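Local atomic coordinates of putative cytochrome P450 154A1 (PDB entry 1ODO), a protein that belongs to the cytochrome P450 family and holds a heme group inside a largely helical fold, with 4-phenyl-1H-imidazole also bound in this model. Residues A120-L125 with Y146-A151; T257-P262 with L378-P383; T282-P287 with A322-D327. One frame throughout, in Å; residues are numbered along the deposited sequence.

Contact 1: residues A120-L125 with Y146-A151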
ATOM      1  N   ALA A 120     -20.510   9.251   3.171  1.00 19.90           N
ATOM      2  CA  ALA A 120     -21.463   8.715   4.138  1.00 19.29           C
ATOM      3  C   ALA A 120     -20.748   7.778   5.105  1.00 19.23           C
ATOM      4  O   ALA A 120     -20.974   7.830   6.315  1.00 20.03           O
ATOM      5  CB  ALA A 120     -22.589   7.977   3.413  1.00 19.58           C
ATOM      6  N   MET A 121     -19.888   6.916   4.569  1.00 17.15           N
ATOM      7  CA  MET A 121     -19.142   5.974   5.400  1.00 17.51           C
ATOM      8  C   MET A 121     -18.247   6.738   6.371  1.00 17.26           C
ATOM      9  O   MET A 121     -18.143   6.387   7.550  1.00 15.87           O
ATOM     10  CB  MET A 121     -18.282   5.059   4.527  1.00 16.26           C
ATOM     11  CG  MET A 121     -19.074   4.083   3.680  1.00 17.31           C
ATOM     12  SD  MET A 121     -18.015   3.215   2.498  1.00 18.20           S
ATOM     13  CE  MET A 121     -19.141   2.966   1.128  1.00 19.87           C
ATOM     14  N   VAL A 122     -17.590   7.778   5.866  1.00 16.22           N
ATOM     15  CA  VAL A 122     -16.707   8.585   6.697  1.00 16.58           C
ATOM     16  C   VAL A 122     -17.498   9.270   7.813  1.00 18.30           C
ATOM     17  O   VAL A 122     -17.095   9.251   8.975  1.00 18.49           O
ATOM     18  CB  VAL A 122     -15.977   9.662   5.859  1.00 15.70           C
ATOM     19  CG1 VAL A 122     -15.231  10.616   6.777  1.00 16.47           C
ATOM     20  CG2 VAL A 122     -14.984   8.989   4.897  1.00 15.69           C
ATOM     21  N   THR A 123     -18.629   9.869   7.457  1.00 19.25           N
ATOM     22  CA  THR A 123     -19.456  10.551   8.447  1.00 20.52           C
ATOM     23  C   THR A 123     -19.929   9.572   9.517  1.00 20.24           C
ATOM     24  O   THR A 123     -19.943   9.899  10.701  1.00 19.73           O
ATOM     25  CB  THR A 123     -20.681  11.213   7.784  1.00 22.37           C
ATOM     26  OG1 THR A 123     -20.237  12.095   6.748  1.00 22.12           O
ATOM     27  CG2 THR A 123     -21.478  12.013   8.809  1.00 23.39           C
ATOM     28  N   GLY A 124     -20.306   8.368   9.094  1.00 19.65           N
ATOM     29  CA  GLY A 124     -20.768   7.367  10.038  1.00 19.86           C
ATOM     30  C   GLY A 124     -19.707   7.011  11.063  1.00 20.33           C
ATOM     31  O   GLY A 124     -19.984   6.927  12.261  1.00 19.77           O
ATOM     32  N   LEU A 125     -18.484   6.792  10.594  1.00 17.48           N
ATOM     33  CA  LEU A 125     -17.387   6.445  11.485  1.00 17.33           C
ATOM     34  C   LEU A 125     -17.013   7.613  12.394  1.00 17.28           C
ATOM     35  O   LEU A 125     -16.655   7.416  13.555  1.00 17.61           O
ATOM     36  CB  LEU A 125     -16.174   5.996  10.667  1.00 16.90           C
ATOM     37  CG  LEU A 125     -16.332   4.623  10.004  1.00 18.74           C
ATOM     38  CD1 LEU A 125     -15.188   4.386   9.028  1.00 16.93           C
ATOM     39  CD2 LEU A 125     -16.365   3.534  11.077  1.00 16.19           C
ATOM     40  N   TYR A 146      -8.587   1.851  10.096  1.00 14.23           N
ATOM     41  CA  TYR A 146      -8.840   0.496   9.612  1.00 15.04           C
ATOM     42  C   TYR A 146     -10.237   0.258   9.031  1.00 14.81           C
ATOM     43  O   TYR A 146     -10.372  -0.257   7.920  1.00 14.64           O
ATOM     44  CB  TYR A 146      -8.584  -0.528  10.729  1.00 16.17           C
ATOM     45  CG  TYR A 146      -7.198  -1.151  10.708  1.00 19.26           C
ATOM     46  CD1 TYR A 146      -6.357  -1.075  11.821  1.00 19.56           C
ATOM     47  CD2 TYR A 146      -6.739  -1.837   9.582  1.00 20.53           C
ATOM     48  CE1 TYR A 146      -5.092  -1.669  11.815  1.00 21.53           C
ATOM     49  CE2 TYR A 146      -5.477  -2.433   9.565  1.00 22.21           C
ATOM     50  CZ  TYR A 146      -4.659  -2.345  10.682  1.00 22.36           C
ATOM     51  OH  TYR A 146      -3.410  -2.925  10.661  1.00 23.98           O
ATOM     52  N   PRO A 147     -11.297   0.633   9.766  1.00 14.24           N
ATOM     53  CA  PRO A 147     -12.655   0.414   9.252  1.00 13.68           C
ATOM     54  C   PRO A 147     -13.093   1.138   7.977  1.00 13.02           C
ATOM     55  O   PRO A 147     -13.872   0.585   7.202  1.00 13.14           O
ATOM     56  CB  PRO A 147     -13.539   0.764  10.453  1.00 15.94           C
ATOM     57  CG  PRO A 147     -12.732   1.799  11.175  1.00 16.71           C
ATOM     58  CD  PRO A 147     -11.336   1.216  11.119  1.00 14.72           C
ATOM     59  N   LEU A 148     -12.607   2.353   7.738  1.00 12.39           N
ATOM     60  CA  LEU A 148     -13.012   3.073   6.531  1.00 12.94           C
ATOM     61  C   LEU A 148     -12.654   2.352   5.229  1.00 12.48           C
ATOM     62  O   LEU A 148     -13.534   2.088   4.405  1.00 12.72           O
ATOM     63  CB  LEU A 148     -12.427   4.490   6.517  1.00 11.94           C
ATOM     64  CG  LEU A 148     -12.713   5.319   5.258  1.00 12.40           C
ATOM     65  CD1 LEU A 148     -14.218   5.414   5.004  1.00 13.22           C
ATOM     66  CD2 LEU A 148     -12.114   6.709   5.431  1.00 13.70           C
ATOM     67  N   PRO A 149     -11.366   2.023   5.022  1.00 12.15           N
ATOM     68  CA  PRO A 149     -10.965   1.329   3.791  1.00 13.57           C
ATOM     69  C   PRO A 149     -11.704  -0.004   3.613  1.00 13.69           C
ATOM     70  O   PRO A 149     -11.991  -0.421   2.494  1.00 14.40           O
ATOM     71  CB  PRO A 149      -9.456   1.130   3.973  1.00 13.25           C
ATOM     72  CG  PRO A 149      -9.060   2.274   4.865  1.00 14.33           C
ATOM     73  CD  PRO A 149     -10.194   2.300   5.871  1.00 13.38           C
ATOM     74  N   ILE A 150     -12.001  -0.671   4.723  1.00 14.04           N
ATOM     75  CA  ILE A 150     -12.704  -1.950   4.678  1.00 13.95           C
ATOM     76  C   ILE A 150     -14.135  -1.738   4.188  1.00 13.80           C
ATOM     77  O   ILE A 150     -14.644  -2.511   3.373  1.00 13.40           O
ATOM     78  CB  ILE A 150     -12.711  -2.628   6.076  1.00 15.86           C
ATOM     79  CG1 ILE A 150     -11.293  -3.099   6.418  1.00 17.71           C
ATOM     80  CG2 ILE A 150     -13.690  -3.800   6.101  1.00 15.19           C
ATOM     81  CD1 ILE A 150     -11.139  -3.699   7.804  1.00 17.45           C
ATOM     82  N   ALA A 151     -14.776  -0.679   4.674  1.00 12.67           N
ATOM     83  CA  ALA A 151     -16.145  -0.378   4.273  1.00 13.87           C
ATOM     84  C   ALA A 151     -16.193  -0.025   2.789  1.00 14.11           C
ATOM     85  O   ALA A 151     -17.116  -0.420   2.078  1.00 14.86           O
ATOM     86  CB  ALA A 151     -16.693   0.781   5.105  1.00 13.61           C
TER

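Contact 2: residues T257-P262 with L378-P383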
ATOM      1  N   THR A 257       0.982  13.174  11.572  1.00 15.02           N
ATOM      2  CA  THR A 257       1.791  14.323  11.198  1.00 15.66           C
ATOM      3  C   THR A 257       1.094  15.616  11.621  1.00 16.67           C
ATOM      4  O   THR A 257       1.722  16.512  12.187  1.00 16.89           O
ATOM      5  CB  THR A 257       2.049  14.353   9.681  1.00 17.25           C
ATOM      6  OG1 THR A 257       2.891  13.253   9.323  1.00 19.22           O
ATOM      7  CG2 THR A 257       2.731  15.647   9.272  1.00 16.34           C
ATOM      8  N   LEU A 258      -0.205  15.703  11.362  1.00 16.18           N
ATOM      9  CA  LEU A 258      -0.963  16.898  11.722  1.00 17.30           C
ATOM     10  C   LEU A 258      -1.036  17.104  13.229  1.00 17.68           C
ATOM     11  O   LEU A 258      -1.206  18.233  13.690  1.00 19.56           O
ATOM     12  CB  LEU A 258      -2.380  16.828  11.142  1.00 16.98           C
ATOM     13  CG  LEU A 258      -2.508  16.837   9.616  1.00 17.48           C
ATOM     14  CD1 LEU A 258      -3.916  16.427   9.216  1.00 16.93           C
ATOM     15  CD2 LEU A 258      -2.176  18.222   9.073  1.00 18.86           C
ATOM     16  N   LEU A 259      -0.905  16.022  13.993  1.00 17.98           N
ATOM     17  CA  LEU A 259      -0.963  16.117  15.451  1.00 18.99           C
ATOM     18  C   LEU A 259       0.401  16.381  16.076  1.00 20.01           C
ATOM     19  O   LEU A 259       0.494  16.768  17.243  1.00 20.14           O
ATOM     20  CB  LEU A 259      -1.557  14.836  16.045  1.00 19.48           C
ATOM     21  CG  LEU A 259      -3.010  14.542  15.664  1.00 20.55           C
ATOM     22  CD1 LEU A 259      -3.488  13.290  16.379  1.00 18.55           C
ATOM     23  CD2 LEU A 259      -3.888  15.736  16.031  1.00 21.67           C
ATOM     24  N   THR A 260       1.457  16.175  15.299  1.00 19.15           N
ATOM     25  CA  THR A 260       2.808  16.396  15.795  1.00 18.96           C
ATOM     26  C   THR A 260       3.464  17.602  15.126  1.00 19.61           C
ATOM     27  O   THR A 260       4.518  18.064  15.566  1.00 18.73           O
ATOM     28  CB  THR A 260       3.683  15.137  15.585  1.00 20.10           C
ATOM     29  OG1 THR A 260       3.666  14.760  14.205  1.00 20.43           O
ATOM     30  CG2 THR A 260       3.155  13.980  16.419  1.00 19.71           C
ATOM     31  N   ARG A 261       2.830  18.105  14.069  1.00 18.75           N
ATOM     32  CA  ARG A 261       3.320  19.260  13.322  1.00 21.21           C
ATOM     33  C   ARG A 261       2.159  20.244  13.184  1.00 21.45           C
ATOM     34  O   ARG A 261       1.612  20.429  12.097  1.00 20.89           O
ATOM     35  CB  ARG A 261       3.799  18.839  11.930  1.00 22.90           C
ATOM     36  CG  ARG A 261       4.862  17.753  11.942  1.00 27.80           C
ATOM     37  CD  ARG A 261       6.158  18.231  12.578  1.00 31.79           C
ATOM     38  NE  ARG A 261       7.097  17.125  12.748  1.00 38.21           N
ATOM     39  CZ  ARG A 261       8.349  17.259  13.173  1.00 40.51           C
ATOM     40  NH1 ARG A 261       8.829  18.460  13.476  1.00 42.56           N
ATOM     41  NH2 ARG A 261       9.124  16.189  13.297  1.00 41.92           N
ATOM     42  N   PRO A 262       1.773  20.894  14.293  1.00 22.13           N
ATOM     43  CA  PRO A 262       0.670  21.861  14.312  1.00 21.87           C
ATOM     44  C   PRO A 262       0.710  22.938  13.230  1.00 20.71           C
ATOM     45  O   PRO A 262      -0.335  23.416  12.792  1.00 21.22           O
ATOM     46  CB  PRO A 262       0.744  22.444  15.724  1.00 22.40           C
ATOM     47  CG  PRO A 262       2.194  22.305  16.076  1.00 24.51           C
ATOM     48  CD  PRO A 262       2.503  20.917  15.571  1.00 22.87           C
ATOM     49  N   LEU A 378      -8.589  17.867  18.386  1.00 24.40           N
ATOM     50  CA  LEU A 378      -7.991  16.537  18.354  1.00 23.03           C
ATOM     51  C   LEU A 378      -6.513  16.628  18.729  1.00 21.81           C
ATOM     52  O   LEU A 378      -5.820  17.546  18.297  1.00 20.23           O
ATOM     53  CB  LEU A 378      -8.125  15.945  16.951  1.00 21.82           C
ATOM     54  CG  LEU A 378      -7.596  14.528  16.736  1.00 21.50           C
ATOM     55  CD1 LEU A 378      -8.478  13.535  17.484  1.00 21.78           C
ATOM     56  CD2 LEU A 378      -7.588  14.213  15.245  1.00 21.08           C
ATOM     57  N   ARG A 379      -6.035  15.678  19.527  1.00 21.20           N
ATOM     58  CA  ARG A 379      -4.636  15.668  19.947  1.00 21.77           C
ATOM     59  C   ARG A 379      -4.200  14.285  20.421  1.00 22.05           C
ATOM     60  O   ARG A 379      -5.033  13.452  20.779  1.00 22.56           O
ATOM     61  CB  ARG A 379      -4.421  16.672  21.079  1.00 24.76           C
ATOM     62  CG  ARG A 379      -5.171  16.317  22.353  1.00 27.29           C
ATOM     63  CD  ARG A 379      -4.993  17.383  23.426  1.00 32.21           C
ATOM     64  NE  ARG A 379      -5.646  17.014  24.679  1.00 34.31           N
ATOM     65  CZ  ARG A 379      -6.953  16.813  24.813  1.00 36.28           C
ATOM     66  NH1 ARG A 379      -7.760  16.947  23.767  1.00 35.35           N
ATOM     67  NH2 ARG A 379      -7.458  16.480  25.996  1.00 36.96           N
ATOM     68  N   LEU A 380      -2.893  14.037  20.414  1.00 21.69           N
ATOM     69  CA  LEU A 380      -2.372  12.748  20.856  1.00 22.37           C
ATOM     70  C   LEU A 380      -2.705  12.591  22.336  1.00 23.46           C
ATOM     71  O   LEU A 380      -2.608  13.553  23.102  1.00 22.63           O
ATOM     72  CB  LEU A 380      -0.854  12.686  20.669  1.00 22.15           C
ATOM     73  CG  LEU A 380      -0.342  12.629  19.229  1.00 21.86           C
ATOM     74  CD1 LEU A 380       1.170  12.782  19.210  1.00 23.45           C
ATOM     75  CD2 LEU A 380      -0.760  11.312  18.598  1.00 20.21           C
ATOM     76  N   ALA A 381      -3.102  11.386  22.732  1.00 23.48           N
ATOM     77  CA  ALA A 381      -3.447  11.107  24.122  1.00 24.02           C
ATOM     78  C   ALA A 381      -2.247  11.372  25.029  1.00 25.30           C
ATOM     79  O   ALA A 381      -2.403  11.833  26.160  1.00 25.07           O
ATOM     80  CB  ALA A 381      -3.901   9.661  24.269  1.00 22.81           C
ATOM     81  N   ASP A 382      -1.052  11.076  24.525  1.00 24.92           N
ATOM     82  CA  ASP A 382       0.180  11.280  25.283  1.00 25.78           C
ATOM     83  C   ASP A 382       1.336  11.525  24.317  1.00 26.03           C
ATOM     84  O   ASP A 382       1.959  10.583  23.828  1.00 25.58           O
ATOM     85  CB  ASP A 382       0.478  10.054  26.152  1.00 26.43           C
ATOM     86  CG  ASP A 382       1.748  10.212  26.977  1.00 27.92           C
ATOM     87  OD1 ASP A 382       2.383  11.287  26.907  1.00 27.88           O
ATOM     88  OD2 ASP A 382       2.112   9.257  27.694  1.00 29.13           O
ATOM     89  N   PRO A 383       1.636  12.801  24.030  1.00 27.39           N
ATOM     90  CA  PRO A 383       2.715  13.205  23.120  1.00 28.44           C
ATOM     91  C   PRO A 383       4.096  12.641  23.462  1.00 29.92           C
ATOM     92  O   PRO A 383       4.937  12.467  22.579  1.00 30.36           O
ATOM     93  CB  PRO A 383       2.683  14.730  23.207  1.00 29.63           C
ATOM     94  CG  PRO A 383       1.237  15.018  23.466  1.00 29.12           C
ATOM     95  CD  PRO A 383       0.890  13.981  24.508  1.00 28.36           C
TER
HETATM   96  O   HOH W   1      -1.341  16.447  19.496  1.00 23.58           O

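Contact 3: residues T282-P287 with A322-D327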
ATOM      1  N   THR A 282       2.071  13.606   2.601  1.00  9.49           N
ATOM      2  CA  THR A 282       2.137  12.446   3.489  1.00  9.87           C
ATOM      3  C   THR A 282       2.595  11.255   2.643  1.00  9.70           C
ATOM      4  O   THR A 282       3.408  10.436   3.075  1.00 11.35           O
ATOM      5  CB  THR A 282       0.757  12.122   4.121  1.00  9.56           C
ATOM      6  OG1 THR A 282       0.338  13.214   4.955  1.00 10.13           O
ATOM      7  CG2 THR A 282       0.839  10.846   4.973  1.00 10.01           C
ATOM      8  N   LEU A 283       2.077  11.171   1.425  1.00 10.50           N
ATOM      9  CA  LEU A 283       2.441  10.082   0.522  1.00 10.99           C
ATOM     10  C   LEU A 283       3.931  10.149   0.187  1.00 10.96           C
ATOM     11  O   LEU A 283       4.586   9.128  -0.013  1.00 11.70           O
ATOM     12  CB  LEU A 283       1.608  10.168  -0.757  1.00  9.26           C
ATOM     13  CG  LEU A 283       0.136   9.799  -0.557  1.00 11.82           C
ATOM     14  CD1 LEU A 283      -0.694  10.123  -1.795  1.00  8.53           C
ATOM     15  CD2 LEU A 283       0.058   8.320  -0.238  1.00 12.09           C
ATOM     16  N   ARG A 284       4.473  11.359   0.135  1.00 10.42           N
ATOM     17  CA  ARG A 284       5.889  11.513  -0.176  1.00 10.65           C
ATOM     18  C   ARG A 284       6.770  11.251   1.044  1.00 10.21           C
ATOM     19  O   ARG A 284       7.705  10.456   0.985  1.00  9.79           O
ATOM     20  CB  ARG A 284       6.180  12.931  -0.684  1.00 11.10           C
ATOM     21  CG  ARG A 284       7.644  13.152  -1.112  1.00 11.20           C
ATOM     22  CD  ARG A 284       7.975  14.641  -1.249  1.00 12.28           C
ATOM     23  NE  ARG A 284       8.032  15.287   0.062  1.00 12.73           N
ATOM     24  CZ  ARG A 284       9.040  15.145   0.918  1.00 14.30           C
ATOM     25  NH1 ARG A 284      10.085  14.391   0.596  1.00 14.48           N
ATOM     26  NH2 ARG A 284       8.993  15.731   2.107  1.00 15.99           N
ATOM     27  N   HIS A 285       6.445  11.933   2.142  1.00  9.56           N
ATOM     28  CA  HIS A 285       7.171  11.842   3.412  1.00 10.56           C
ATOM     29  C   HIS A 285       7.064  10.523   4.185  1.00 10.84           C
ATOM     30  O   HIS A 285       8.052  10.051   4.760  1.00 11.02           O
ATOM     31  CB  HIS A 285       6.732  13.021   4.298  1.00 10.05           C
ATOM     32  CG  HIS A 285       7.642  13.294   5.456  1.00 13.04           C
ATOM     33  ND1 HIS A 285       7.294  13.007   6.758  1.00 12.48           N
ATOM     34  CD2 HIS A 285       8.879  13.846   5.508  1.00 11.94           C
ATOM     35  CE1 HIS A 285       8.277  13.370   7.565  1.00 13.12           C
ATOM     36  NE2 HIS A 285       9.250  13.882   6.830  1.00 15.29           N
ATOM     37  N   GLU A 286       5.875   9.935   4.219  1.00  9.85           N
ATOM     38  CA  GLU A 286       5.681   8.672   4.930  1.00 12.29           C
ATOM     39  C   GLU A 286       4.719   7.772   4.162  1.00 12.37           C
ATOM     40  O   GLU A 286       3.602   7.512   4.611  1.00 12.20           O
ATOM     41  CB  GLU A 286       5.142   8.923   6.341  1.00 11.93           C
ATOM     42  CG  GLU A 286       6.095   9.703   7.238  1.00 13.29           C
ATOM     43  CD  GLU A 286       7.331   8.912   7.644  1.00 14.39           C
ATOM     44  OE1 GLU A 286       7.556   7.800   7.113  1.00 13.54           O
ATOM     45  OE2 GLU A 286       8.084   9.414   8.501  1.00 15.41           O
ATOM     46  N   PRO A 287       5.142   7.294   2.981  1.00 11.90           N
ATOM     47  CA  PRO A 287       4.314   6.418   2.142  1.00 11.71           C
ATOM     48  C   PRO A 287       3.994   5.106   2.858  1.00 11.87           C
ATOM     49  O   PRO A 287       4.798   4.624   3.658  1.00 12.20           O
ATOM     50  CB  PRO A 287       5.175   6.222   0.891  1.00  9.79           C
ATOM     51  CG  PRO A 287       6.573   6.344   1.419  1.00 11.11           C
ATOM     52  CD  PRO A 287       6.466   7.512   2.372  1.00 11.27           C
ATOM     53  N   ALA A 322      13.401   6.653  -1.841  1.00  9.90           N
ATOM     54  CA  ALA A 322      13.460   7.441  -3.066  1.00  8.73           C
ATOM     55  C   ALA A 322      12.697   8.757  -2.931  1.00  9.63           C
ATOM     56  O   ALA A 322      13.123   9.786  -3.462  1.00  8.53           O
ATOM     57  CB  ALA A 322      12.901   6.632  -4.236  1.00  9.91           C
ATOM     58  N   ASN A 323      11.572   8.727  -2.222  1.00  7.85           N
ATOM     59  CA  ASN A 323      10.770   9.934  -2.038  1.00  9.59           C
ATOM     60  C   ASN A 323      11.535  11.008  -1.271  1.00 10.73           C
ATOM     61  O   ASN A 323      11.163  12.179  -1.302  1.00 11.15           O
ATOM     62  CB  ASN A 323       9.477   9.623  -1.282  1.00 10.52           C
ATOM     63  CG  ASN A 323       8.431   8.941  -2.149  1.00 10.94           C
ATOM     64  OD1 ASN A 323       8.576   8.839  -3.369  1.00 10.72           O
ATOM     65  ND2 ASN A 323       7.354   8.484  -1.515  1.00  9.46           N
ATOM     66  N   ARG A 324      12.598  10.602  -0.581  1.00  9.69           N
ATOM     67  CA  ARG A 324      13.415  11.533   0.197  1.00 10.71           C
ATOM     68  C   ARG A 324      14.796  11.756  -0.402  1.00 11.03           C
ATOM     69  O   ARG A 324      15.699  12.259   0.273  1.00 10.17           O
ATOM     70  CB  ARG A 324      13.553  11.023   1.638  1.00 10.82           C
ATOM     71  CG  ARG A 324      12.267  11.145   2.472  1.00 11.13           C
ATOM     72  CD  ARG A 324      12.295  10.179   3.652  1.00 14.28           C
ATOM     73  NE  ARG A 324      11.153  10.316   4.559  1.00 15.68           N
ATOM     74  CZ  ARG A 324      11.219  10.891   5.758  1.00 15.32           C
ATOM     75  NH1 ARG A 324      12.371  11.393   6.191  1.00 16.16           N
ATOM     76  NH2 ARG A 324      10.151  10.935   6.542  1.00 14.00           N
ATOM     77  N   HIS A 325      14.963  11.387  -1.669  1.00 11.77           N
ATOM     78  CA  HIS A 325      16.246  11.552  -2.349  1.00 11.36           C
ATOM     79  C   HIS A 325      16.536  13.047  -2.481  1.00 11.33           C
ATOM     80  O   HIS A 325      15.723  13.804  -3.011  1.00 10.70           O
ATOM     81  CB  HIS A 325      16.193  10.874  -3.719  1.00 11.04           C
ATOM     82  CG  HIS A 325      17.537  10.684  -4.351  1.00 12.75           C
ATOM     83  ND1 HIS A 325      18.255  11.724  -4.901  1.00 13.95           N
ATOM     84  CD2 HIS A 325      18.294   9.574  -4.516  1.00 12.59           C
ATOM     85  CE1 HIS A 325      19.397  11.261  -5.379  1.00 16.35           C
ATOM     86  NE2 HIS A 325      19.445   9.960  -5.158  1.00 14.75           N
ATOM     87  N   PRO A 326      17.713  13.488  -2.000  1.00 12.52           N
ATOM     88  CA  PRO A 326      18.135  14.892  -2.033  1.00 12.56           C
ATOM     89  C   PRO A 326      18.222  15.603  -3.382  1.00 12.46           C
ATOM     90  O   PRO A 326      18.251  16.835  -3.424  1.00 12.38           O
ATOM     91  CB  PRO A 326      19.470  14.865  -1.287  1.00 14.01           C
ATOM     92  CG  PRO A 326      20.008  13.511  -1.616  1.00 14.62           C
ATOM     93  CD  PRO A 326      18.785  12.631  -1.463  1.00 12.55           C
ATOM     94  N   ASP A 327      18.285  14.857  -4.480  1.00 11.23           N
ATOM     95  CA  ASP A 327      18.359  15.500  -5.790  1.00 13.81           C
ATOM     96  C   ASP A 327      16.948  15.680  -6.343  1.00 13.95           C
ATOM     97  O   ASP A 327      16.747  16.338  -7.362  1.00 12.89           O
ATOM     98  CB  ASP A 327      19.214  14.680  -6.763  1.00 14.53           C
ATOM     99  CG  ASP A 327      20.597  15.287  -6.978  1.00 15.53           C
ATOM    100  OD1 ASP A 327      21.161  15.831  -6.005  1.00 14.38           O
ATOM    101  OD2 ASP A 327      21.123  15.214  -8.110  1.00 14.30           O
TER

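Contact 1: residues A120-L125 with Y146-A151
Leu148 reaches across to Val122 with both of its methyl branches. CD1 and CD2 of Leu148 each lie 3.7 Å from CG2 of Val122, so this one methyl sits in the fork of the leucine. Leu148 gets there because its CG is anti to the backbone N (chi1 177°), which swings the branches toward the other helix. CD1 of Leu148 also touches CB of Met121 at 4.1 Å. Leu125, one turn after Met121, rests on Pro147 and Leu148 near the start of helix 147-157. Its CD1 lies against the backbone, 3.5 Å from Leu148 N, and its CD2 meets the Pro147 ring at CB, 4.0 Å away. Met121 covers the next turn of the partner helix. Its chain bends at chi3, and SD lies 3.8 Å from CB of Ala151. Apolar side chains carry the contact, partly against backbone atoms. The helix axes pass 9.9 Å apart and run at 147°, close to antiparallel. This matches the D and E helices of the P450 core bundle. Helix 247-260 and the L helix, 357-374, complete the bundle. The side chain of Leu148 also touches Ala367 and Ile251, and Val122 packs on Ser370. Met121 is partly exposed and also touches Val152 and His155, further along helix 147-157.

Contact 2: residues T257-P262 with L378-P383
The carbonyl O of Leu259 is joined to Leu380 N through one water. The water donates to Leu259 O at 2.9 Å and accepts from Leu380 N at 3.0 Å. It bridges two structural elements of the P450 fold, the end of helix 247-260 and a small three-stranded antiparallel sheet. Strand 379-380 lies at the edge of that sheet, where it pairs with strand 402-404 through Arg379 and Leu404. Its amide at Leu380 turns instead to the water. Beside this bridge the contact is apolar. Leu259 spreads its two methyls over residues 378-380. CD2 lies 3.5 Å from Leu378 O and also touches the side chain of Leu378 at CG. CD1 meets CD2 of Leu380 at 4.0 Å. With CG anti to its carbonyl carbon (chi1 -64°), Leu259 carries both branches toward the strand. Phe372 of helix 357-374 and Val403 of the sheet also pack against Leu259 and Leu378. The contact lies at the protein surface. Here Thr260 turns its OG1 back to His256 O in its own helix, which leaves the methyl CG2 to meet Leu380 CD1 at 3.6 Å.

Contact 3: residues T282-P287 with A322-D327
Arg324 grips the carbonyl O of His285 side-on with two nitrogens. NH2 lies 2.9 Å and NE 3.1 Å from His285 O. Both bonds fall close to the guanidinium plane, and NE uses a lone pair in the carbonyl plane. This fixes the rotation of the group. The same NH2 sits over the centre of the His285 ring face, 3.1 Å above it, with the two planes 30° apart. Arg324 reaches there because its chain is extended from CG to NE. Asn323 fills the neighbouring part of this tight region. Its CB is 3.0 Å from Arg284 O, and its ND2 gives that oxygen a weak bond, while its OD1 accepts from Leu345 N. In return Arg284 NH1 donates to Asn323 O at 3.1 Å. The loose side follows. The end of His325 leads away, and Pro326 and Asp327, both exposed, do not reach the helix segment. Arg284 is the arginine of the ExxR motif of the K helix. It forms a salt bridge with Glu281, and Arg339 lies close by, as in the Glu-Arg-Arg triad of P450s. Leu283 touches the heme. Asp333 OD1 balances the charge of Arg324 by pairing with NH1. His285 NE2 bonds to Asp333 O, so it must carry a hydrogen. The turn starting at Ala322 is thus joined to the end of the K helix by polar bonds.

In the fold
The three contacts lie well apart in the P450 fold, with centres 21 to 27 Å from one another. None touches another. Contact 1 comes first along the chain and closes before the others open. Contact 3 is nested inside the long span of chain closed by contact 2, and their nearest atoms are about 5 Å apart. Helix 247-260 relates all three. It packs on Leu148 of contact 1, supplies one segment of contact 2, and touches Thr282 and Leu283 of contact 3. Helix 357-374 likewise backs contacts 1 and 2. The contacts join, in turn, two helices of the bundle, the end of helix 247-260 to a three-stranded sheet, and the K helix end to the turn that begins at Ala322.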